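Local coordinates for protein putative LacI-family transcriptional regulator (Bacteroides fragilis, PDB 3GBV) that probably regulates transcription as a LacI-family DNA-binding protein, its periplasmic-binding-protein-like domain being expected to sense a small-molecule effector, at residues Y9-L14 with N260-L265; T48-D51 with S57-A60; V73-T78 with K84-A89; I95-I100 with K105-L110. All blocks are in the same frame, centred on the assembly; numbering follows the deposited sequence.

Interaction 1: Y9-L14 with N260-L265; sequences YTFACL and NSIKTL
Leu265 lays its CB over one face of the Phe11 ring, 17° off the ring normal and 4.0 Å from the ring centroid, a CH-pi contact displaced toward the rim near CE1 and CZ. The two side chains run past each other in opposite directions, and Leu265 CD1 reaches back to the root of the ring, 3.9 Å from Phe11 CD1. Ile262, one turn earlier on the helix, takes the other margin of the ring. Its CG2 branch stands 3.9 Å from Phe11 CD2 and meets the ring at a slant. The other branch is turned along the strand: with CG1 beside the backbone N (chi1 -55°), CD1 is carried 4.0 Å from Cys13 SG. Ile262 thus forks, one methyl for each of the two strand residues that face the helix. No hydrogen bond crosses the contact, and all four touching side chains are buried. Farther across the same sheet, Ser261, Thr264 and Leu265 pack on Ile98 of strand 97-100. The axes of segments 9-14 and 260-265 approach to 10.2 Å, their directions 143° apart. This is the apolar helix-on-sheet layer of a Rossmann-like alpha/beta/alpha sandwich, the N-terminal subdomain of the periplasmic-binding-protein fold.

Interaction 2: T48-D51 with S57-A60; sequences THYD and SFVA
Tyr50 and Phe58 meet as a T-shaped pair where strand 43-50 gives way to helix 55-66, a beta-to-alpha turn of the Rossmann-like subdomain. This is the tight half of the contact. The edge of Phe58 is directed at the face of Tyr50, with centroids 5.1 Å apart and planes at 68°. Phe58 CE1 stands over the centre of the tyrosine ring, while CD1 comes in lower, 3.6 Å from Tyr50 CD1. The two side chains lie side by side and point the same way, into the protein. Tyr50 manages this with CG placed between its backbone N and carbonyl carbon (chi1 70°), and Phe58 with CG anti to its N (chi1 174°). Leu14 of the neighbouring strand packs against both rings, and the phenol oxygen of Tyr50 is hydrogen-bonded to Ala76 O and Thr78 OG1, which fixes the far end of the ring that receives the Phe58 edge.

Toward Asp51 and Ser57, both partly exposed, the fit is looser. Asp51 O lies 3.7 Å from Phe58 CB, and Asp51 CB meets Ser57 OG at 3.6 Å; no direct hydrogen bond joins the segments. The Asp51 carboxylate plays its part within the turn, where OD1 accepts from the backbone N of Tyr53. Water takes over the polar link between strand end and helix: one molecule accepts from Asp51 N at 2.5 Å, shorter than usual and of doubtful exact length, and its oxygen lies 2.6 Å from Ser57 OG.

Interaction 3: V73-T78 with K84-A89; sequences VMFAPT and KGFTDA. With EDO (1,2-ethanediol), chain C.
Phe86 turns its edge to the face of Phe75 in a T-shaped pair, with planes at 83° and centroids 5.6 Å apart. Phe86 CE2 lies 4.3 Å from Phe75 CD2, above the rim of the ring rather than its middle. Both side chains extend with CG anti to the backbone N, Phe75 at chi1 165°, reaching across a gap in which the nearest CA atoms, those of Phe75 and Thr87, are 10.0 Å apart. The opposite face of Phe75 is backed by Pro77 N, over the ring centre, so this ring is held between the helix and its own chain. Among the other apolar contacts, Val73 CG1 touches Phe86 CZ at 4.4 Å, a light contact on a slant; Ser62 and Ile66 of helix 55-66 also pack on Phe86.

No hydrogen bond links the two segments. On the outer surface of the helix, Lys84 NZ forms a 2.6 Å salt bridge to Asp88 one turn along, where OD2 receives it on its syn lone pair.

A bound 1,2-ethanediol, probably from the crystallisation liquor, sits at the edge of Phe75 with its C1 3.6 Å from CZ. Its O1 accepts from Thr78 N at 2.9 Å, and Pro52 O and Val79 N also bind the molecule. Strand 72-75, helix 84-93 and strand 97-100 form a beta-alpha-beta unit of the Rossmann-like subdomain, and here its helix packs on its first strand.

Interaction 4: I95-I100 with K105-L110; sequences IPYIYI and KDAPPL
Tyr97 and Tyr99 send their hydroxyls to one carbonyl, Ala107 O, from different torsions: Tyr97 holds CG between its backbone N and carbonyl carbon (chi1 63°), whereas Tyr99 keeps CG anti to the carbonyl carbon (chi1 -75°). Tyr99 OH donates to Ala107 O at 3.1 Å, in the carbonyl plane and on a lone pair. Tyr97 OH lies 3.2 Å from the same oxygen, but that bond is not settled, because the single proton could go to another oxygen instead; a water connects this hydroxyl to Pro108 O. Between the two phenols, Tyr97 CD1 rests over the rim of one face of Tyr99.

Pro109 fits against both rings, crossing each at about a right angle. Its CG is 3.4 Å from Tyr99 CD2, with CB making an off-centre CH-pi contact to that ring, and CB also meets Tyr97 CE1 at 3.7 Å. Beyond it the backbone takes hold: Leu110 N donates to Tyr97 O at 2.8 Å in a nearly straight bond (N-H...O 171°). Leu110 CD2 then reaches back to Pro96 CB at 4.1 Å, while Thr87 of helix 84-93 packs against both tyrosines.

The proline-rich segment 105-110 crosses strand 97-100 at a steep angle and leads directly into strand 111-114, its neighbour in the parallel sheet. The contact belongs to the connection between two adjacent parallel strands of the Rossmann-like subdomain.

Overall arrangement
From the N terminus, strand 9-16 comes first, and interaction 1 closes on it only when helix 254-270 arrives, 246 residues on. The other three contacts are short closures nested inside that loop, in series and without crossing. Interaction 2 joins strand 43-50 to helix 55-66, interaction 3 strand 72-75 to helix 84-93, and interaction 4 strand 97-100 to the loop before strand 111-114. All rest on one parallel sheet. Interactions 3 and 4, with centres about 7 Å apart, share backbone bonds between neighbouring strands, whereas interactions 2 and 4 do not touch, their nearest atoms being about 8 Å apart.

Interaction 1: Y9-L14 with N260-L265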
loop_
_atom_site.group_PDB
_atom_site.type_symbol
_atom_site.label_atom_id
_atom_site.label_comp_id
_atom_site.label_asym_id
_atom_site.label_seq_id
_atom_site.Cartn_x
_atom_site.Cartn_y
_atom_site.Cartn_z
ATOM N N TYR A 9 1.512 33.445 -8.967
ATOM C CA TYR A 9 0.862 32.810 -7.830
ATOM C C TYR A 9 1.969 32.290 -6.927
ATOM O O TYR A 9 2.888 31.609 -7.389
ATOM C CB TYR A 9 -0.024 31.650 -8.288
ATOM C CG TYR A 9 -1.380 32.077 -8.792
ATOM C CD1 TYR A 9 -2.333 32.616 -7.925
ATOM C CD2 TYR A 9 -1.712 31.942 -10.137
ATOM C CE1 TYR A 9 -3.593 33.011 -8.395
ATOM C CE2 TYR A 9 -2.959 32.332 -10.618
ATOM C CZ TYR A 9 -3.895 32.865 -9.747
ATOM O OH TYR A 9 -5.126 33.253 -10.238
ATOM N N THR A 10 1.880 32.619 -5.644
ATOM C CA THR A 10 2.889 32.197 -4.682
ATOM C C THR A 10 2.282 31.422 -3.518
ATOM O O THR A 10 1.432 31.939 -2.797
ATOM C CB THR A 10 3.659 33.422 -4.132
ATOM O OG1 THR A 10 4.194 34.175 -5.230
ATOM C CG2 THR A 10 4.808 32.978 -3.236
ATOM N N PHE A 11 2.716 30.176 -3.351
ATOM C CA PHE A 11 2.221 29.333 -2.271
ATOM C C PHE A 11 3.335 29.133 -1.262
ATOM O O PHE A 11 4.362 28.534 -1.576
ATOM C CB PHE A 11 1.771 27.967 -2.798
ATOM C CG PHE A 11 0.728 28.040 -3.879
ATOM C CD1 PHE A 11 -0.394 28.856 -3.738
ATOM C CD2 PHE A 11 0.853 27.263 -5.028
ATOM C CE1 PHE A 11 -1.375 28.895 -4.725
ATOM C CE2 PHE A 11 -0.119 27.293 -6.019
ATOM C CZ PHE A 11 -1.240 28.112 -5.869
ATOM N N ALA A 12 3.138 29.644 -0.052
ATOM C CA ALA A 12 4.154 29.504 0.986
ATOM C C ALA A 12 3.988 28.162 1.698
ATOM O O ALA A 12 2.916 27.861 2.224
ATOM C CB ALA A 12 4.042 30.657 1.984
ATOM N N CYS A 13 5.045 27.359 1.714
ATOM C CA CYS A 13 4.998 26.056 2.372
ATOM C C CYS A 13 5.882 26.083 3.612
ATOM O O CYS A 13 7.105 26.139 3.510
ATOM C CB CYS A 13 5.475 24.962 1.412
ATOM S SG CYS A 13 4.677 25.020 -0.223
ATOM N N LEU A 14 5.259 26.042 4.784
ATOM C CA LEU A 14 6.002 26.091 6.039
ATOM C C LEU A 14 6.158 24.695 6.633
ATOM O O LEU A 14 5.187 24.075 7.068
ATOM C CB LEU A 14 5.280 27.023 7.016
ATOM C CG LEU A 14 6.012 27.458 8.285
ATOM C CD1 LEU A 14 7.311 28.167 7.914
ATOM C CD2 LEU A 14 5.100 28.380 9.107
ATOM N N ASN A 260 -0.621 17.001 -3.567
ATOM C CA ASN A 260 -2.025 17.361 -3.367
ATOM C C ASN A 260 -2.244 18.712 -2.688
ATOM O O ASN A 260 -3.208 19.410 -2.997
ATOM C CB ASN A 260 -2.735 16.273 -2.568
ATOM C CG ASN A 260 -3.172 15.122 -3.436
ATOM O OD1 ASN A 260 -2.549 14.831 -4.456
ATOM N ND2 ASN A 260 -4.240 14.448 -3.033
ATOM N N SER A 261 -1.365 19.085 -1.764
ATOM C CA SER A 261 -1.518 20.367 -1.087
ATOM C C SER A 261 -1.527 21.495 -2.102
ATOM O O SER A 261 -2.409 22.355 -2.082
ATOM C CB SER A 261 -0.385 20.600 -0.080
ATOM O OG SER A 261 -0.537 19.757 1.050
ATOM N N ILE A 262 -0.538 21.472 -2.995
ATOM C CA ILE A 262 -0.390 22.488 -4.033
ATOM C C ILE A 262 -1.526 22.407 -5.043
ATOM O O ILE A 262 -2.067 23.429 -5.475
ATOM C CB ILE A 262 0.939 22.319 -4.790
ATOM C CG1 ILE A 262 2.111 22.316 -3.806
ATOM C CG2 ILE A 262 1.098 23.450 -5.800
ATOM C CD1 ILE A 262 2.295 23.621 -3.058
ATOM N N LYS A 263 -1.880 21.186 -5.426
ATOM C CA LYS A 263 -2.969 20.978 -6.376
ATOM C C LYS A 263 -4.253 21.610 -5.827
ATOM O O LYS A 263 -4.951 22.339 -6.538
ATOM C CB LYS A 263 -3.190 19.481 -6.606
ATOM C CG LYS A 263 -4.308 19.167 -7.596
ATOM C CD LYS A 263 -4.538 17.670 -7.707
ATOM C CE LYS A 263 -5.649 17.347 -8.694
ATOM N NZ LYS A 263 -6.930 18.005 -8.315
ATOM N N THR A 264 -4.547 21.327 -4.559
ATOM C CA THR A 264 -5.737 21.859 -3.898
ATOM C C THR A 264 -5.739 23.389 -3.895
ATOM O O THR A 264 -6.775 24.013 -4.090
ATOM C CB THR A 264 -5.833 21.375 -2.441
ATOM O OG1 THR A 264 -5.816 19.937 -2.399
ATOM C CG2 THR A 264 -7.121 21.887 -1.809
ATOM N N LEU A 265 -4.579 23.989 -3.667
ATOM C CA LEU A 265 -4.476 25.440 -3.658
ATOM C C LEU A 265 -4.707 25.998 -5.060
ATOM O O LEU A 265 -5.364 27.026 -5.227
ATOM C CB LEU A 265 -3.099 25.871 -3.144
ATOM C CG LEU A 265 -2.886 25.661 -1.647
ATOM C CD1 LEU A 265 -1.462 26.054 -1.242
ATOM C CD2 LEU A 265 -3.901 26.497 -0.886
#

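Interaction 2: T48-D51 with S57-A60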
loop_
_atom_site.group_PDB
_atom_site.type_symbol
_atom_site.label_atom_id
_atom_site.label_comp_id
_atom_site.label_asym_id
_atom_site.label_seq_id
_atom_site.Cartn_x
_atom_site.Cartn_y
_atom_site.Cartn_z
ATOM N N THR A 48 9.854 27.502 3.317
ATOM C CA THR A 48 10.648 28.085 4.389
ATOM C C THR A 48 10.561 27.092 5.522
ATOM O O THR A 48 9.514 26.484 5.745
ATOM C CB THR A 48 10.122 29.459 4.887
ATOM O OG1 THR A 48 8.934 29.278 5.666
ATOM C CG2 THR A 48 9.831 30.371 3.720
ATOM N N HIS A 49 11.670 26.911 6.220
ATOM C CA HIS A 49 11.727 25.983 7.333
ATOM C C HIS A 49 11.667 26.761 8.626
ATOM O O HIS A 49 12.113 27.907 8.695
ATOM C CB HIS A 49 13.008 25.179 7.246
ATOM C CG HIS A 49 13.152 24.455 5.950
ATOM N ND1 HIS A 49 12.412 23.336 5.641
ATOM C CD2 HIS A 49 13.897 24.730 4.854
ATOM C CE1 HIS A 49 12.694 22.953 4.409
ATOM N NE2 HIS A 49 13.591 23.784 3.909
ATOM N N TYR A 50 11.115 26.135 9.654
ATOM C CA TYR A 50 10.976 26.801 10.934
ATOM C C TYR A 50 11.473 25.964 12.097
ATOM O O TYR A 50 11.509 24.733 12.019
ATOM C CB TYR A 50 9.507 27.156 11.162
ATOM C CG TYR A 50 8.608 25.966 11.421
ATOM C CD1 TYR A 50 8.503 25.412 12.699
ATOM C CD2 TYR A 50 7.817 25.424 10.403
ATOM C CE1 TYR A 50 7.623 24.359 12.962
ATOM C CE2 TYR A 50 6.936 24.367 10.654
ATOM C CZ TYR A 50 6.840 23.842 11.939
ATOM O OH TYR A 50 5.935 22.831 12.209
ATOM N N ASP A 51 11.858 26.640 13.177
ATOM C CA ASP A 51 12.307 25.952 14.376
ATOM C C ASP A 51 10.990 25.605 15.050
ATOM O O ASP A 51 10.225 26.494 15.411
ATOM C CB ASP A 51 13.123 26.886 15.271
ATOM C CG ASP A 51 13.826 26.143 16.393
ATOM O OD1 ASP A 51 13.278 25.116 16.861
ATOM O OD2 ASP A 51 14.920 26.591 16.811
ATOM N N SER A 57 11.235 32.140 17.627
ATOM C CA SER A 57 11.779 31.898 16.296
ATOM C C SER A 57 10.653 31.603 15.317
ATOM O O SER A 57 10.590 32.202 14.238
ATOM C CB SER A 57 12.757 30.721 16.311
ATOM O OG SER A 57 13.268 30.472 15.013
ATOM N N PHE A 58 9.770 30.679 15.699
ATOM C CA PHE A 58 8.642 30.303 14.853
ATOM C C PHE A 58 7.794 31.518 14.492
ATOM O O PHE A 58 7.355 31.659 13.352
ATOM C CB PHE A 58 7.753 29.263 15.543
ATOM C CG PHE A 58 6.495 28.957 14.777
ATOM C CD1 PHE A 58 6.556 28.316 13.544
ATOM C CD2 PHE A 58 5.256 29.397 15.239
ATOM C CE1 PHE A 58 5.403 28.120 12.783
ATOM C CE2 PHE A 58 4.098 29.205 14.481
ATOM C CZ PHE A 58 4.172 28.571 13.250
ATOM N N VAL A 59 7.562 32.387 15.470
ATOM C CA VAL A 59 6.777 33.596 15.256
ATOM C C VAL A 59 7.458 34.474 14.208
ATOM O O VAL A 59 6.818 34.949 13.269
ATOM C CB VAL A 59 6.636 34.407 16.571
ATOM C CG1 VAL A 59 5.968 35.746 16.302
ATOM C CG2 VAL A 59 5.831 33.604 17.590
ATOM N N ALA A 60 8.758 34.685 14.380
ATOM C CA ALA A 60 9.526 35.507 13.454
ATOM C C ALA A 60 9.432 34.994 12.021
ATOM O O ALA A 60 9.222 35.776 11.093
ATOM C CB ALA A 60 10.983 35.563 13.889
HETATM O O HOH W 1 11.877 29.177 13.169
#

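Interaction 3: V73-T78 with K84-A89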
loop_
_atom_site.group_PDB
_atom_site.type_symbol
_atom_site.label_atom_id
_atom_site.label_comp_id
_atom_site.label_asym_id
_atom_site.label_seq_id
_atom_site.Cartn_x
_atom_site.Cartn_y
_atom_site.Cartn_z
ATOM N N VAL A 73 -1.210 28.998 1.512
ATOM C CA VAL A 73 -0.245 28.418 2.423
ATOM C C VAL A 73 -0.563 26.964 2.746
ATOM O O VAL A 73 -1.719 26.607 2.922
ATOM C CB VAL A 73 -0.230 29.172 3.771
ATOM C CG1 VAL A 73 0.843 28.583 4.678
ATOM C CG2 VAL A 73 -0.009 30.657 3.543
HETATM N N MSE A 74 0.469 26.127 2.787
HETATM C CA MSE A 74 0.310 24.737 3.193
HETATM C C MSE A 74 1.235 24.753 4.408
HETATM O O MSE A 74 2.288 25.410 4.386
HETATM C CB MSE A 74 0.773 23.760 2.105
HETATM C CG MSE A 74 2.242 23.842 1.721
HETATM SE SE MSE A 74 3.281 22.399 2.586
HETATM C CE MSE A 74 4.055 23.336 4.150
ATOM N N PHE A 75 0.843 24.078 5.479
ATOM C CA PHE A 75 1.640 24.122 6.690
ATOM C C PHE A 75 1.572 22.838 7.499
ATOM O O PHE A 75 0.494 22.296 7.725
ATOM C CB PHE A 75 1.157 25.326 7.513
ATOM C CG PHE A 75 1.610 25.335 8.951
ATOM C CD1 PHE A 75 2.958 25.207 9.288
ATOM C CD2 PHE A 75 0.679 25.524 9.972
ATOM C CE1 PHE A 75 3.370 25.272 10.628
ATOM C CE2 PHE A 75 1.078 25.593 11.307
ATOM C CZ PHE A 75 2.429 25.466 11.637
ATOM N N ALA A 76 2.736 22.351 7.914
ATOM C CA ALA A 76 2.835 21.140 8.720
ATOM C C ALA A 76 3.081 21.571 10.159
ATOM O O ALA A 76 4.175 22.016 10.496
ATOM C CB ALA A 76 3.983 20.282 8.238
ATOM N N PRO A 77 2.064 21.448 11.025
ATOM C CA PRO A 77 2.150 21.825 12.447
ATOM C C PRO A 77 2.934 20.833 13.309
ATOM O O PRO A 77 2.838 19.628 13.118
ATOM C CB PRO A 77 0.683 21.882 12.892
ATOM C CG PRO A 77 -0.112 21.900 11.598
ATOM C CD PRO A 77 0.693 21.052 10.674
ATOM N N THR A 78 3.704 21.346 14.257
ATOM C CA THR A 78 4.458 20.488 15.163
ATOM C C THR A 78 3.901 20.771 16.561
ATOM O O THR A 78 3.198 19.934 17.134
ATOM C CB THR A 78 5.980 20.794 15.107
ATOM O OG1 THR A 78 6.469 20.561 13.779
ATOM C CG2 THR A 78 6.743 19.901 16.073
ATOM N N LYS A 84 -1.761 29.661 17.085
ATOM C CA LYS A 84 -2.966 30.491 17.044
ATOM C C LYS A 84 -2.733 31.847 16.364
ATOM O O LYS A 84 -3.534 32.287 15.537
ATOM C CB LYS A 84 -3.507 30.710 18.455
ATOM C CG LYS A 84 -4.881 31.336 18.480
ATOM C CD LYS A 84 -5.422 31.430 19.891
ATOM C CE LYS A 84 -6.891 31.816 19.859
ATOM N NZ LYS A 84 -7.103 33.024 19.010
ATOM N N GLY A 85 -1.630 32.502 16.702
ATOM C CA GLY A 85 -1.351 33.788 16.099
ATOM C C GLY A 85 -1.223 33.701 14.588
ATOM O O GLY A 85 -1.732 34.561 13.859
ATOM N N PHE A 86 -0.554 32.652 14.116
ATOM C CA PHE A 86 -0.336 32.464 12.687
ATOM C C PHE A 86 -1.648 32.266 11.929
ATOM O O PHE A 86 -1.954 33.014 11.003
ATOM C CB PHE A 86 0.608 31.274 12.456
ATOM C CG PHE A 86 1.050 31.112 11.027
ATOM C CD1 PHE A 86 1.532 32.197 10.300
ATOM C CD2 PHE A 86 0.983 29.869 10.406
ATOM C CE1 PHE A 86 1.940 32.040 8.970
ATOM C CE2 PHE A 86 1.387 29.702 9.087
ATOM C CZ PHE A 86 1.864 30.784 8.365
ATOM N N THR A 87 -2.425 31.273 12.343
ATOM C CA THR A 87 -3.699 30.967 11.704
ATOM C C THR A 87 -4.730 32.092 11.818
ATOM O O THR A 87 -5.525 32.291 10.902
ATOM C CB THR A 87 -4.287 29.659 12.272
ATOM O OG1 THR A 87 -4.368 29.752 13.700
ATOM C CG2 THR A 87 -3.397 28.462 11.890
ATOM N N ASP A 88 -4.735 32.818 12.936
ATOM C CA ASP A 88 -5.677 33.931 13.080
ATOM C C ASP A 88 -5.320 35.005 12.056
ATOM O O ASP A 88 -6.193 35.617 11.434
ATOM C CB ASP A 88 -5.623 34.543 14.485
ATOM C CG ASP A 88 -6.427 33.755 15.498
ATOM O OD1 ASP A 88 -7.370 33.043 15.091
ATOM O OD2 ASP A 88 -6.127 33.864 16.706
ATOM N N ALA A 89 -4.020 35.215 11.880
ATOM C CA ALA A 89 -3.530 36.210 10.938
ATOM C C ALA A 89 -3.842 35.812 9.500
ATOM O O ALA A 89 -4.134 36.669 8.670
ATOM C CB ALA A 89 -2.022 36.401 11.119
HETATM C C1 EDO C . 4.370 24.993 14.620
HETATM O O1 EDO C . 3.342 24.131 15.115
HETATM C C2 EDO C . 5.373 25.294 15.736
HETATM O O2 EDO C . 5.943 24.070 16.222
#

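Interaction 4: I95-I100 with K105-L110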
loop_
_atom_site.group_PDB
_atom_site.type_symbol
_atom_site.label_atom_id
_atom_site.label_comp_id
_atom_site.label_asym_id
_atom_site.label_seq_id
_atom_site.Cartn_x
_atom_site.Cartn_y
_atom_site.Cartn_z
ATOM N N ILE A 95 -6.185 34.588 3.666
ATOM C CA ILE A 95 -5.217 33.716 3.001
ATOM C C ILE A 95 -5.521 32.264 3.360
ATOM O O ILE A 95 -5.282 31.828 4.488
ATOM C CB ILE A 95 -3.765 34.059 3.428
ATOM C CG1 ILE A 95 -3.455 35.521 3.095
ATOM C CG2 ILE A 95 -2.781 33.155 2.716
ATOM C CD1 ILE A 95 -2.101 35.999 3.562
ATOM N N PRO A 96 -6.064 31.497 2.407
ATOM C CA PRO A 96 -6.391 30.092 2.659
ATOM C C PRO A 96 -5.154 29.268 3.000
ATOM O O PRO A 96 -4.084 29.466 2.418
ATOM C CB PRO A 96 -7.016 29.647 1.343
ATOM C CG PRO A 96 -6.237 30.457 0.333
ATOM C CD PRO A 96 -6.236 31.826 0.979
ATOM N N TYR A 97 -5.303 28.342 3.942
ATOM C CA TYR A 97 -4.190 27.492 4.322
ATOM C C TYR A 97 -4.565 26.020 4.448
ATOM O O TYR A 97 -5.700 25.665 4.790
ATOM C CB TYR A 97 -3.551 27.996 5.618
ATOM C CG TYR A 97 -4.437 27.966 6.837
ATOM C CD1 TYR A 97 -4.475 26.846 7.666
ATOM C CD2 TYR A 97 -5.172 29.094 7.218
ATOM C CE1 TYR A 97 -5.210 26.854 8.847
ATOM C CE2 TYR A 97 -5.915 29.108 8.399
ATOM C CZ TYR A 97 -5.923 27.991 9.208
ATOM O OH TYR A 97 -6.619 28.021 10.396
ATOM N N ILE A 98 -3.586 25.172 4.161
ATOM C CA ILE A 98 -3.763 23.734 4.200
ATOM C C ILE A 98 -2.878 23.063 5.249
ATOM O O ILE A 98 -1.686 23.359 5.352
ATOM C CB ILE A 98 -3.429 23.113 2.820
ATOM C CG1 ILE A 98 -4.428 23.615 1.774
ATOM C CG2 ILE A 98 -3.425 21.587 2.913
ATOM C CD1 ILE A 98 -4.107 23.181 0.379
ATOM N N TYR A 99 -3.470 22.168 6.031
ATOM C CA TYR A 99 -2.702 21.432 7.020
ATOM C C TYR A 99 -2.282 20.096 6.427
ATOM O O TYR A 99 -3.029 19.460 5.682
ATOM C CB TYR A 99 -3.511 21.131 8.289
ATOM C CG TYR A 99 -3.748 22.298 9.230
ATOM C CD1 TYR A 99 -2.770 23.284 9.429
ATOM C CD2 TYR A 99 -4.931 22.384 9.961
ATOM C CE1 TYR A 99 -2.977 24.326 10.338
ATOM C CE2 TYR A 99 -5.143 23.418 10.872
ATOM C CZ TYR A 99 -4.168 24.383 11.056
ATOM O OH TYR A 99 -4.393 25.408 11.950
ATOM N N ILE A 100 -1.067 19.687 6.755
ATOM C CA ILE A 100 -0.563 18.408 6.318
ATOM C C ILE A 100 -0.036 17.724 7.567
ATOM O O ILE A 100 0.457 18.384 8.493
ATOM C CB ILE A 100 0.574 18.543 5.292
ATOM C CG1 ILE A 100 1.624 19.528 5.802
ATOM C CG2 ILE A 100 0.013 18.974 3.957
ATOM C CD1 ILE A 100 2.809 19.705 4.862
ATOM N N LYS A 105 -7.580 21.059 15.454
ATOM C CA LYS A 105 -9.022 21.144 15.629
ATOM C C LYS A 105 -9.634 22.513 15.903
ATOM O O LYS A 105 -10.637 22.872 15.283
ATOM C CB LYS A 105 -9.455 20.160 16.719
ATOM C CG LYS A 105 -9.293 18.696 16.311
ATOM C CD LYS A 105 -10.290 18.326 15.215
ATOM C CE LYS A 105 -9.983 16.973 14.614
ATOM N NZ LYS A 105 -9.829 15.951 15.675
ATOM N N ASP A 106 -9.050 23.279 16.818
ATOM C CA ASP A 106 -9.601 24.591 17.139
ATOM C C ASP A 106 -9.323 25.635 16.057
ATOM O O ASP A 106 -9.685 26.801 16.214
ATOM C CB ASP A 106 -9.056 25.084 18.481
ATOM C CG ASP A 106 -7.599 25.486 18.404
ATOM O OD1 ASP A 106 -6.773 24.662 17.952
ATOM O OD2 ASP A 106 -7.280 26.629 18.796
ATOM N N ALA A 107 -8.682 25.220 14.967
ATOM C CA ALA A 107 -8.376 26.134 13.866
ATOM C C ALA A 107 -8.466 25.434 12.509
ATOM O O ALA A 107 -7.454 25.265 11.821
ATOM C CB ALA A 107 -6.988 26.734 14.055
ATOM N N PRO A 108 -9.681 25.031 12.098
ATOM C CA PRO A 108 -9.892 24.347 10.820
ATOM C C PRO A 108 -9.300 25.065 9.609
ATOM O O PRO A 108 -9.422 26.287 9.464
ATOM C CB PRO A 108 -11.412 24.210 10.735
ATOM C CG PRO A 108 -11.912 25.351 11.547
ATOM C CD PRO A 108 -10.975 25.348 12.732
ATOM N N PRO A 109 -8.626 24.302 8.728
ATOM C CA PRO A 109 -7.997 24.822 7.514
ATOM C C PRO A 109 -8.952 24.694 6.338
ATOM O O PRO A 109 -10.117 24.327 6.508
ATOM C CB PRO A 109 -6.816 23.894 7.343
ATOM C CG PRO A 109 -7.464 22.564 7.670
ATOM C CD PRO A 109 -8.259 22.886 8.929
ATOM N N LEU A 110 -8.441 24.987 5.147
ATOM C CA LEU A 110 -9.224 24.866 3.932
ATOM C C LEU A 110 -9.277 23.383 3.616
ATOM O O LEU A 110 -10.309 22.869 3.183
ATOM C CB LEU A 110 -8.545 25.600 2.776
ATOM C CG LEU A 110 -9.021 25.213 1.368
ATOM C CD1 LEU A 110 -10.449 25.702 1.130
ATOM C CD2 LEU A 110 -8.078 25.817 0.346
HETATM O O HOH W 2 -9.637 28.453 11.319
#